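Local atomic coordinates of probable ribosomal RNA small subunit methyltransferase (Thermus thermophilus, PDB entry 3DMH), a protein that methylates the exocyclic N2 amine of a guanosine in 16S ribosomal RNA, using S-adenosylmethionine as methyl donor. Residues Y136-K141 / Y168-L173. Sequence-based numbering, arbitrary orientation.
Sequences YLAGDK and YRVALL
Strands 133-140 and 168-174 form an antiparallel pair in a seven-stranded sheet of order 3-2-1-4-5-7-6, the Rossmann-like methyltransferase topology. This is the first of two such sheets in the chain. The cofactor and guanosine pockets lie away from this contact. Two hydrogen-bonded pairs hold the strands. Leu137 N donates to Ala171 O at 2.8 Å, with 169° at the hydrogen, and Ala171 N returns a bond to Leu137 O. Gly139 and Arg169 exchange N-H and C=O in the same way. Tyr136, Ala138, Val170 and Leu172 share one face, where Ala138 and Val170 touch helix 33-41. Leu172 CD1 sits over the centre of the Tyr136 ring, 3.6 Å from the centroid and 4° off the normal, a CH-pi contact. Val170 CG1 meets the ring edge at Tyr136 CD1, 3.9 Å away. The phenol OH bonds Glu43 N. An alanine in place of Tyr136 would probably leave Leu172 CD1 without its aromatic platform and Glu43 N without this acceptor. On the other face, toward helix 145-156, Leu173 CD1 packs on Leu137 CB at 3.9 Å. Next to Asp140, Lys141 runs extended at chi2 (169°), laying CD over one face of the Arg169 guanidinium, toward its rim, 3.3 Å from Arg169 NH2. Bends at chi3 and chi4 then direct NZ to a salt bridge with Glu146. Arg169 NH1 bonds the carbonyls of Tyr168 and Gly166. A lysine methylene thus touches the guanidinium, while Lys141 NZ stays 4.6 Å from Arg169 NH2. Their separate polar partners probably ease the like-charge repulsion. Apolar packing dominates at the Tyr136 end, and polar anchoring at the Lys141 end.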
loop_
_atom_site.group_PDB
_atom_site.type_symbol
_atom_site.label_atom_id
_atom_site.label_comp_id
_atom_site.label_asym_id
_atom_site.label_seq_id
_atom_site.Cartn_x
_atom_site.Cartn_y
_atom_site.Cartn_z
ATOM N N TYR A 136 13.043 13.351 -13.270
ATOM C CA TYR A 136 13.531 13.711 -11.942
ATOM C C TYR A 136 13.401 12.477 -11.083
ATOM O O TYR A 136 12.302 11.933 -10.951
ATOM C CB TYR A 136 12.673 14.812 -11.306
ATOM C CG TYR A 136 13.032 16.200 -11.741
ATOM C CD1 TYR A 136 14.161 16.852 -11.230
ATOM C CD2 TYR A 136 12.245 16.876 -12.661
ATOM C CE1 TYR A 136 14.493 18.143 -11.635
ATOM C CE2 TYR A 136 12.565 18.165 -13.081
ATOM C CZ TYR A 136 13.683 18.794 -12.569
ATOM O OH TYR A 136 13.977 20.077 -12.986
ATOM N N LEU A 137 14.530 12.021 -10.549
ATOM C CA LEU A 137 14.576 10.804 -9.750
ATOM C C LEU A 137 15.057 11.164 -8.355
ATOM O O LEU A 137 16.152 11.691 -8.191
ATOM C CB LEU A 137 15.534 9.787 -10.398
ATOM C CG LEU A 137 15.538 8.397 -9.768
ATOM C CD1 LEU A 137 14.265 7.636 -10.112
ATOM C CD2 LEU A 137 16.790 7.653 -10.227
ATOM N N ALA A 138 14.249 10.886 -7.331
ATOM C CA ALA A 138 14.655 11.272 -5.985
ATOM C C ALA A 138 14.696 10.076 -5.051
ATOM O O ALA A 138 13.933 9.122 -5.195
ATOM C CB ALA A 138 13.707 12.338 -5.410
ATOM N N GLY A 139 15.595 10.116 -4.075
ATOM C CA GLY A 139 15.632 9.024 -3.110
ATOM C C GLY A 139 16.647 9.239 -2.011
ATOM O O GLY A 139 17.003 10.379 -1.693
ATOM N N ASP A 140 17.110 8.123 -1.462
ATOM C CA ASP A 140 17.861 8.083 -0.211
ATOM C C ASP A 140 19.064 7.167 -0.418
ATOM O O ASP A 140 18.911 6.012 -0.812
ATOM C CB ASP A 140 16.911 7.519 0.862
ATOM C CG ASP A 140 17.495 7.528 2.273
ATOM O OD1 ASP A 140 18.718 7.681 2.462
ATOM O OD2 ASP A 140 16.684 7.347 3.207
ATOM N N LYS A 141 20.270 7.681 -0.186
ATOM C CA LYS A 141 21.445 6.843 -0.338
ATOM C C LYS A 141 21.457 5.653 0.626
ATOM O O LYS A 141 22.089 4.638 0.335
ATOM C CB LYS A 141 22.723 7.671 -0.202
ATOM C CG LYS A 141 23.097 8.429 -1.470
ATOM C CD LYS A 141 24.212 9.421 -1.195
ATOM C CE LYS A 141 25.549 8.745 -0.927
ATOM N NZ LYS A 141 26.215 8.296 -2.181
ATOM N N TYR A 168 19.804 12.417 1.233
ATOM C CA TYR A 168 18.724 12.542 0.242
ATOM C C TYR A 168 19.229 13.198 -1.028
ATOM O O TYR A 168 20.057 14.120 -0.977
ATOM C CB TYR A 168 17.521 13.291 0.828
ATOM C CG TYR A 168 17.090 12.691 2.144
ATOM C CD1 TYR A 168 16.446 11.447 2.184
ATOM C CD2 TYR A 168 17.365 13.338 3.346
ATOM C CE1 TYR A 168 16.085 10.873 3.393
ATOM C CE2 TYR A 168 16.992 12.774 4.561
ATOM C CZ TYR A 168 16.361 11.548 4.575
ATOM O OH TYR A 168 16.000 10.997 5.787
ATOM N N ARG A 169 18.739 12.707 -2.167
ATOM C CA ARG A 169 19.223 13.146 -3.478
ATOM C C ARG A 169 18.061 13.347 -4.430
ATOM O O ARG A 169 17.061 12.624 -4.353
ATOM C CB ARG A 169 20.130 12.082 -4.099
ATOM C CG ARG A 169 21.434 11.799 -3.365
ATOM C CD ARG A 169 22.373 12.989 -3.465
ATOM N NE ARG A 169 23.658 12.744 -2.802
ATOM C CZ ARG A 169 23.881 12.881 -1.494
ATOM N NH1 ARG A 169 22.912 13.267 -0.675
ATOM N NH2 ARG A 169 25.094 12.636 -1.005
ATOM N N VAL A 170 18.220 14.315 -5.332
ATOM C CA VAL A 170 17.423 14.397 -6.561
ATOM C C VAL A 170 18.388 14.444 -7.733
ATOM O O VAL A 170 19.360 15.216 -7.710
ATOM C CB VAL A 170 16.551 15.660 -6.630
ATOM C CG1 VAL A 170 15.654 15.615 -7.882
ATOM C CG2 VAL A 170 15.707 15.816 -5.373
ATOM N N ALA A 171 18.124 13.601 -8.727
ATOM C CA ALA A 171 18.837 13.625 -9.991
ATOM C C ALA A 171 17.916 13.966 -11.150
ATOM O O ALA A 171 16.703 13.728 -11.094
ATOM C CB ALA A 171 19.522 12.299 -10.242
ATOM N N LEU A 172 18.515 14.511 -12.205
ATOM C CA LEU A 172 17.806 14.779 -13.446
ATOM C C LEU A 172 18.457 13.973 -14.565
ATOM O O LEU A 172 19.692 13.961 -14.691
ATOM C CB LEU A 172 17.823 16.277 -13.754
ATOM C CG LEU A 172 17.006 16.768 -14.955
ATOM C CD1 LEU A 172 15.529 16.349 -14.860
ATOM C CD2 LEU A 172 17.130 18.283 -15.061
ATOM N N LEU A 173 17.625 13.294 -15.349
ATOM C CA LEU A 173 18.098 12.448 -16.458
ATOM C C LEU A 173 17.366 12.722 -17.768
ATOM O O LEU A 173 16.233 13.206 -17.761
ATOM C CB LEU A 173 17.966 10.957 -16.103
ATOM C CG LEU A 173 18.619 10.417 -14.823
ATOM C CD1 LEU A 173 17.622 10.359 -13.659
ATOM C CD2 LEU A 173 19.175 9.037 -15.076
#